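Local coordinates for protein STN1 (Saccharomyces cerevisiae, PDB 3KEY) that helps regulate telomere length and protect chromosome ends, restraining telomerase loading through its interaction with Cdc13, its C-terminal part holding two winged helix-turn-helix domains, at residues 116-119 and 120-124; 95-98 and 99-103; 133-136 and 137-141. One frame throughout, in Å; residues are numbered along the deposited sequence.

Interaction 1 (116-119 and 120-124); sequences VQLS and HVQEK
Gln117 and His120 meet in a local contact at a strand-to-helix junction, where strand 113-117 ends and helix 118-125 starts, with Gln117 at the N-cap position. The Gln117 side chain lies over one face of the imidazole: its CB is 3.9 Å from the centroid of the His120 ring, a CH-pi contact only 11° off the normal. Farther out, Gln117 CD hangs 3.4 Å above the ring plane, shifted toward the rim, with the amide turned 32° from it. The backbone closes the same turn, Gln117 O taking the N-H of Val121 in the carbonyl plane (3.2 Å) and a weak, more bent bond from His120 N. Leu118 O and Ser119 O then accept from Gln122 N and Glu123 N, and the helix is under way. In the second winged helix-turn-helix domain of Stn1, this puts the first turn of helix 118-125 straight after the strand. Near the end of that strand, Val116 CG1 touches Val121 CG2 at 3.8 Å, and both residues are buried against helix 90-108. On another side Gln122 runs back over Leu118: with CG anti to the carbonyl carbon (chi1 -53°) and the chain extended, its NE2 comes 3.6 Å from Leu118 CG, while the amide N-H is bonded to Ile130 O in the loop ahead of helix 132-149. With an alanine here, Ile130 O would probably be left without this donor and the Leu118 side chain would lose its amide cover. Leu118 itself also packs on Ile135 of helix 132-149.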
# COMPACT_ATOMS: atom_id res chain seq x y z
N VAL A 116 -6.14 -9.48 13.08
CA VAL A 116 -5.60 -9.98 11.83
C VAL A 116 -4.14 -10.27 12.18
O VAL A 116 -3.36 -9.35 12.37
CB VAL A 116 -5.67 -8.93 10.70
CG1 VAL A 116 -4.86 -9.42 9.50
CG2 VAL A 116 -7.13 -8.70 10.30
N GLN A 117 -3.79 -11.54 12.29
CA GLN A 117 -2.43 -11.95 12.63
C GLN A 117 -1.55 -11.96 11.38
O GLN A 117 -1.92 -12.53 10.36
CB GLN A 117 -2.42 -13.34 13.27
CG GLN A 117 -3.14 -13.42 14.60
CD GLN A 117 -2.98 -14.78 15.26
OE1 GLN A 117 -1.88 -15.33 15.31
NE2 GLN A 117 -4.08 -15.31 15.79
N LEU A 118 -0.38 -11.33 11.48
CA LEU A 118 0.56 -11.26 10.38
C LEU A 118 0.93 -12.65 9.85
O LEU A 118 0.92 -12.87 8.63
CB LEU A 118 1.82 -10.51 10.81
CG LEU A 118 2.96 -10.43 9.79
CD1 LEU A 118 2.52 -9.67 8.55
CD2 LEU A 118 4.17 -9.76 10.44
N SER A 119 1.24 -13.58 10.75
CA SER A 119 1.61 -14.93 10.33
C SER A 119 0.50 -15.59 9.50
O SER A 119 0.79 -16.32 8.55
CB SER A 119 1.94 -15.82 11.54
OG SER A 119 0.81 -15.97 12.39
N HIS A 120 -0.76 -15.34 9.84
CA HIS A 120 -1.87 -15.92 9.08
C HIS A 120 -1.89 -15.37 7.66
O HIS A 120 -2.10 -16.10 6.69
CB HIS A 120 -3.22 -15.63 9.77
CG HIS A 120 -3.39 -16.35 11.07
ND1 HIS A 120 -4.56 -16.30 11.80
CD2 HIS A 120 -2.53 -17.12 11.78
CE1 HIS A 120 -4.41 -17.01 12.91
NE2 HIS A 120 -3.19 -17.51 12.92
N VAL A 121 -1.66 -14.06 7.53
CA VAL A 121 -1.65 -13.44 6.22
C VAL A 121 -0.47 -13.98 5.39
O VAL A 121 -0.62 -14.24 4.20
CB VAL A 121 -1.50 -11.92 6.32
CG1 VAL A 121 -1.43 -11.32 4.92
CG2 VAL A 121 -2.66 -11.33 7.12
N GLN A 122 0.68 -14.13 6.03
CA GLN A 122 1.87 -14.64 5.34
C GLN A 122 1.67 -16.07 4.85
O GLN A 122 2.05 -16.41 3.73
CB GLN A 122 3.09 -14.58 6.27
CG GLN A 122 3.32 -13.20 6.87
CD GLN A 122 4.51 -13.15 7.81
OE1 GLN A 122 4.66 -14.01 8.68
NE2 GLN A 122 5.34 -12.12 7.66
N GLU A 123 1.04 -16.90 5.68
CA GLU A 123 0.77 -18.30 5.36
C GLU A 123 -0.31 -18.45 4.28
O GLU A 123 -0.16 -19.24 3.35
CB GLU A 123 0.33 -19.05 6.63
CG GLU A 123 0.12 -20.54 6.45
CD GLU A 123 1.39 -21.25 5.99
OE1 GLU A 123 2.45 -21.05 6.62
OE2 GLU A 123 1.31 -22.00 5.00
N LYS A 124 -1.38 -17.67 4.42
CA LYS A 124 -2.50 -17.70 3.49
C LYS A 124 -2.15 -17.30 2.06
O LYS A 124 -2.65 -17.88 1.10
CB LYS A 124 -3.61 -16.76 3.99
CG LYS A 124 -4.82 -16.66 3.07
CD LYS A 124 -5.56 -17.98 3.01
CE LYS A 124 -6.80 -17.87 2.16
NZ LYS A 124 -7.60 -19.12 2.22

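Interaction 2 (95-98 and 99-103); sequences LFEY and AEKRI
Tyr98 and Arg102, four residues apart on helix 90-108, both leave the backbone with CG anti to the backbone N (chi1 179° and 173°). The arginine then bends at chi2 and chi3, which curls its guanidinium back beside the phenol. The two side chains run next to each other in the same direction, with Tyr98 OH 3.7 Å from Arg102 NH2; that is packing distance, and the planes are turned 42° apart. At its root the ring sets its edge near the backbone, Tyr98 CD1 standing 3.5 Å from Ala99 N. One residue earlier, Glu97 and Lys101 also run alongside each other on the exposed face. Their charged ends, Glu97 OE1 and Lys101 NZ, are 4.0 Å apart, too far for a salt bridge, and any attraction is probably modest. All of this is carried by regular i to i+4 backbone bonds, from Ala99 N to Leu95 O through Arg102 N to Tyr98 O. Helix 90-108 is the first helix of the second winged helix-turn-helix domain. Its buried side faces the two helices that follow: Leu95 and Tyr98 rest on Val121 of helix 118-125, while Phe96 and Ala99 meet Cys142 and Phe139 of helix 132-149. The Ala99 methyl, CB, lies 3.6 Å from Leu95 O. Phe96, buried, has an exposed neighbour in Glu100, whose OE2 comes to the ring edge, 3.7 Å from Phe96 CD1, the carboxylate crossing the ring at a slant. The same oxygen, Glu100 OE2, lies 3.3 Å from Phe96 O; as both are acceptors, the approach is probably somewhat unfavourable electrostatically.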
# COMPACT_ATOMS: atom_id res chain seq x y z
N LEU A 95 -3.10 -9.16 -1.66
CA LEU A 95 -3.23 -8.60 -0.31
C LEU A 95 -4.51 -7.77 -0.23
O LEU A 95 -5.22 -7.81 0.77
CB LEU A 95 -2.02 -7.72 0.03
CG LEU A 95 -0.77 -8.49 0.44
CD1 LEU A 95 0.46 -7.58 0.46
CD2 LEU A 95 -1.01 -9.12 1.80
N PHE A 96 -4.79 -7.03 -1.30
CA PHE A 96 -6.00 -6.21 -1.34
C PHE A 96 -7.24 -7.09 -1.37
O PHE A 96 -8.23 -6.77 -0.72
CB PHE A 96 -5.97 -5.28 -2.56
CG PHE A 96 -5.61 -3.87 -2.21
CD1 PHE A 96 -6.61 -2.97 -1.84
CD2 PHE A 96 -4.29 -3.45 -2.21
CE1 PHE A 96 -6.29 -1.66 -1.46
CE2 PHE A 96 -3.95 -2.15 -1.84
CZ PHE A 96 -4.95 -1.25 -1.46
N GLU A 97 -7.21 -8.17 -2.13
CA GLU A 97 -8.35 -9.08 -2.19
C GLU A 97 -8.58 -9.63 -0.79
O GLU A 97 -9.71 -9.61 -0.28
CB GLU A 97 -8.09 -10.23 -3.17
CG GLU A 97 -8.65 -9.99 -4.56
CD GLU A 97 -8.38 -11.15 -5.51
OE1 GLU A 97 -8.59 -12.32 -5.11
OE2 GLU A 97 -7.96 -10.89 -6.66
N TYR A 98 -7.51 -10.11 -0.17
CA TYR A 98 -7.58 -10.65 1.19
C TYR A 98 -8.22 -9.65 2.17
O TYR A 98 -9.13 -10.01 2.93
CB TYR A 98 -6.18 -11.04 1.65
CG TYR A 98 -6.09 -11.61 3.05
CD1 TYR A 98 -6.07 -10.77 4.16
CD2 TYR A 98 -5.99 -12.98 3.25
CE1 TYR A 98 -5.95 -11.29 5.46
CE2 TYR A 98 -5.88 -13.52 4.53
CZ TYR A 98 -5.85 -12.67 5.63
OH TYR A 98 -5.71 -13.20 6.90
N ALA A 99 -7.74 -8.41 2.17
CA ALA A 99 -8.28 -7.39 3.06
C ALA A 99 -9.76 -7.10 2.78
O ALA A 99 -10.57 -7.03 3.70
CB ALA A 99 -7.46 -6.11 2.94
N GLU A 100 -10.11 -6.94 1.50
CA GLU A 100 -11.50 -6.68 1.12
C GLU A 100 -12.45 -7.77 1.63
O GLU A 100 -13.53 -7.48 2.15
CB GLU A 100 -11.63 -6.58 -0.40
CG GLU A 100 -11.15 -5.28 -1.01
CD GLU A 100 -10.65 -5.48 -2.43
OE1 GLU A 100 -11.20 -6.36 -3.13
OE2 GLU A 100 -9.72 -4.76 -2.84
N LYS A 101 -12.05 -9.03 1.46
CA LYS A 101 -12.86 -10.15 1.91
C LYS A 101 -12.98 -10.18 3.43
O LYS A 101 -14.06 -10.42 3.97
CB LYS A 101 -12.26 -11.48 1.43
CG LYS A 101 -12.39 -11.72 -0.07
CD LYS A 101 -11.63 -12.98 -0.49
CE LYS A 101 -11.72 -13.23 -1.99
NZ LYS A 101 -10.81 -14.34 -2.41
N ARG A 102 -11.86 -9.94 4.12
CA ARG A 102 -11.87 -9.95 5.58
C ARG A 102 -12.82 -8.87 6.10
O ARG A 102 -13.67 -9.14 6.95
CB ARG A 102 -10.46 -9.71 6.13
CG ARG A 102 -10.40 -9.54 7.65
CD ARG A 102 -11.10 -10.69 8.35
NE ARG A 102 -10.56 -11.97 7.91
CZ ARG A 102 -9.60 -12.63 8.55
NH1 ARG A 102 -9.07 -12.15 9.67
NH2 ARG A 102 -9.15 -13.77 8.04
N ILE A 103 -12.67 -7.65 5.59
CA ILE A 103 -13.50 -6.53 5.99
C ILE A 103 -14.97 -6.84 5.71
O ILE A 103 -15.85 -6.59 6.54
CB ILE A 103 -13.07 -5.25 5.23
CG1 ILE A 103 -11.72 -4.75 5.78
CG2 ILE A 103 -14.14 -4.18 5.31
CD1 ILE A 103 -11.05 -3.72 4.87

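Interaction 3 (133-136 and 137-141); sequences NGIV and DVFKE
Ile135 and Phe139 form the tight side of this contact, one turn apart on helix 132-149 and lying side by side. Ile135 touches with its CG2 branch, which sits anti to the backbone N (chi1 -71° for CG1); this carries the branch along the helix toward Phe139, where it meets Phe139 CD1 at 3.5 Å and CE1 only slightly farther. The ring also turns its edge to the backbone, with Ile135 O in its plane 3.2 Å from Phe139 CD1, while that same oxygen accepts the nearly straight N-H bond from Phe139 N. Both side chains are buried against Ile174 of strand 173-180. Val138 adds to the buried side, its CG2 resting 3.4 Å from Gly134 O, and packs on Phe96 of helix 90-108.

At the margin of the sheet, Val136 and Lys140 run alongside each other. The extended lysine chain passes its CE 3.7 Å from Val136 CG1, and it also touches Trp157 and Ile159 of strand 154-161, while Val136 packs on Leu161. Looser and wetter are the lysine's far end and the start of the segment, where a water bridges the turn, donating one bond to Asn133 O (3.2 Å) and one to Asp137 OD1 (2.8 Å). Asn133 O thereby serves two donors, the water and Asp137 N. The second carboxylate oxygen, Asp137 OD2, is in a salt bridge with Lys7 of the first winged helix-turn-helix domain; the aspartate is thus held at both oxygens. A helix packed on a wing sheet and a neighbouring helix, with its polar residues on the remaining side, fits the third helix of a winged helix-turn-helix domain.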
# COMPACT_ATOMS: atom_id res chain seq x y z
N ASN A 133 3.44 -3.14 8.87
CA ASN A 133 3.20 -1.80 8.32
C ASN A 133 2.60 -1.90 6.93
O ASN A 133 1.77 -1.08 6.53
CB ASN A 133 4.50 -0.99 8.25
CG ASN A 133 5.05 -0.68 9.63
OD1 ASN A 133 4.31 -0.35 10.55
ND2 ASN A 133 6.37 -0.78 9.78
N GLY A 134 3.01 -2.92 6.18
CA GLY A 134 2.46 -3.11 4.85
C GLY A 134 0.98 -3.49 4.93
O GLY A 134 0.16 -2.94 4.20
N ILE A 135 0.65 -4.42 5.83
CA ILE A 135 -0.73 -4.85 6.00
C ILE A 135 -1.60 -3.70 6.50
O ILE A 135 -2.75 -3.57 6.10
CB ILE A 135 -0.82 -6.03 6.99
CG1 ILE A 135 -0.24 -7.28 6.34
CG2 ILE A 135 -2.27 -6.31 7.35
CD1 ILE A 135 -0.20 -8.48 7.25
N VAL A 136 -1.04 -2.87 7.37
CA VAL A 136 -1.77 -1.71 7.87
C VAL A 136 -2.16 -0.79 6.71
O VAL A 136 -3.29 -0.35 6.62
CB VAL A 136 -0.92 -0.90 8.89
CG1 VAL A 136 -1.57 0.45 9.16
CG2 VAL A 136 -0.79 -1.69 10.19
N ASP A 137 -1.22 -0.49 5.81
CA ASP A 137 -1.57 0.40 4.72
C ASP A 137 -2.59 -0.21 3.76
O ASP A 137 -3.42 0.50 3.22
CB ASP A 137 -0.31 0.87 3.97
CG ASP A 137 0.56 1.80 4.82
OD1 ASP A 137 0.00 2.43 5.75
OD2 ASP A 137 1.78 1.91 4.57
N VAL A 138 -2.55 -1.52 3.57
CA VAL A 138 -3.53 -2.13 2.69
C VAL A 138 -4.93 -2.02 3.32
O VAL A 138 -5.89 -1.62 2.65
CB VAL A 138 -3.20 -3.62 2.40
CG1 VAL A 138 -4.34 -4.28 1.62
CG2 VAL A 138 -1.90 -3.70 1.59
N PHE A 139 -5.04 -2.35 4.60
CA PHE A 139 -6.33 -2.26 5.28
C PHE A 139 -6.86 -0.83 5.38
O PHE A 139 -8.06 -0.60 5.23
CB PHE A 139 -6.28 -2.92 6.67
CG PHE A 139 -6.51 -4.42 6.63
CD1 PHE A 139 -5.47 -5.29 6.35
CD2 PHE A 139 -7.79 -4.94 6.82
CE1 PHE A 139 -5.69 -6.67 6.25
CE2 PHE A 139 -8.04 -6.31 6.72
CZ PHE A 139 -6.98 -7.18 6.44
N LYS A 140 -5.97 0.14 5.60
CA LYS A 140 -6.41 1.54 5.66
C LYS A 140 -7.08 1.94 4.34
O LYS A 140 -8.16 2.54 4.34
CB LYS A 140 -5.22 2.47 5.95
CG LYS A 140 -4.83 2.54 7.42
CD LYS A 140 -3.67 3.51 7.67
CE LYS A 140 -3.40 3.68 9.17
NZ LYS A 140 -2.24 4.60 9.42
N GLU A 141 -6.44 1.61 3.22
CA GLU A 141 -6.99 1.93 1.91
C GLU A 141 -8.33 1.24 1.65
O GLU A 141 -9.27 1.85 1.13
CB GLU A 141 -6.01 1.55 0.80
CG GLU A 141 -5.34 2.73 0.15
CD GLU A 141 -6.32 3.86 -0.14
OE1 GLU A 141 -7.31 3.65 -0.90
OE2 GLU A 141 -6.10 4.95 0.39
O HOH W 1 1.58 1.76 8.00

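How the interactions relate
All three contacts are local, each within a turn or so of helix, and all lie in the second winged helix-turn-helix domain, one on each of its three helices. Interaction 3 is nearest the centre of the chain and has the most buried residues, four of eight touching; its helix packs on those of interactions 1 and 2, the latter partly through Phe96 against Glu141. The helices of interactions 1 and 2 also pack on each other. Interaction 1 is the most peripheral, combining a helix start with a CH-pi contact of a glutamine side chain on a histidine ring. Charged groups in interaction 2 remain loosely paired, whereas in interaction 3 a salt bridge from Asp137 adds a link to the first domain.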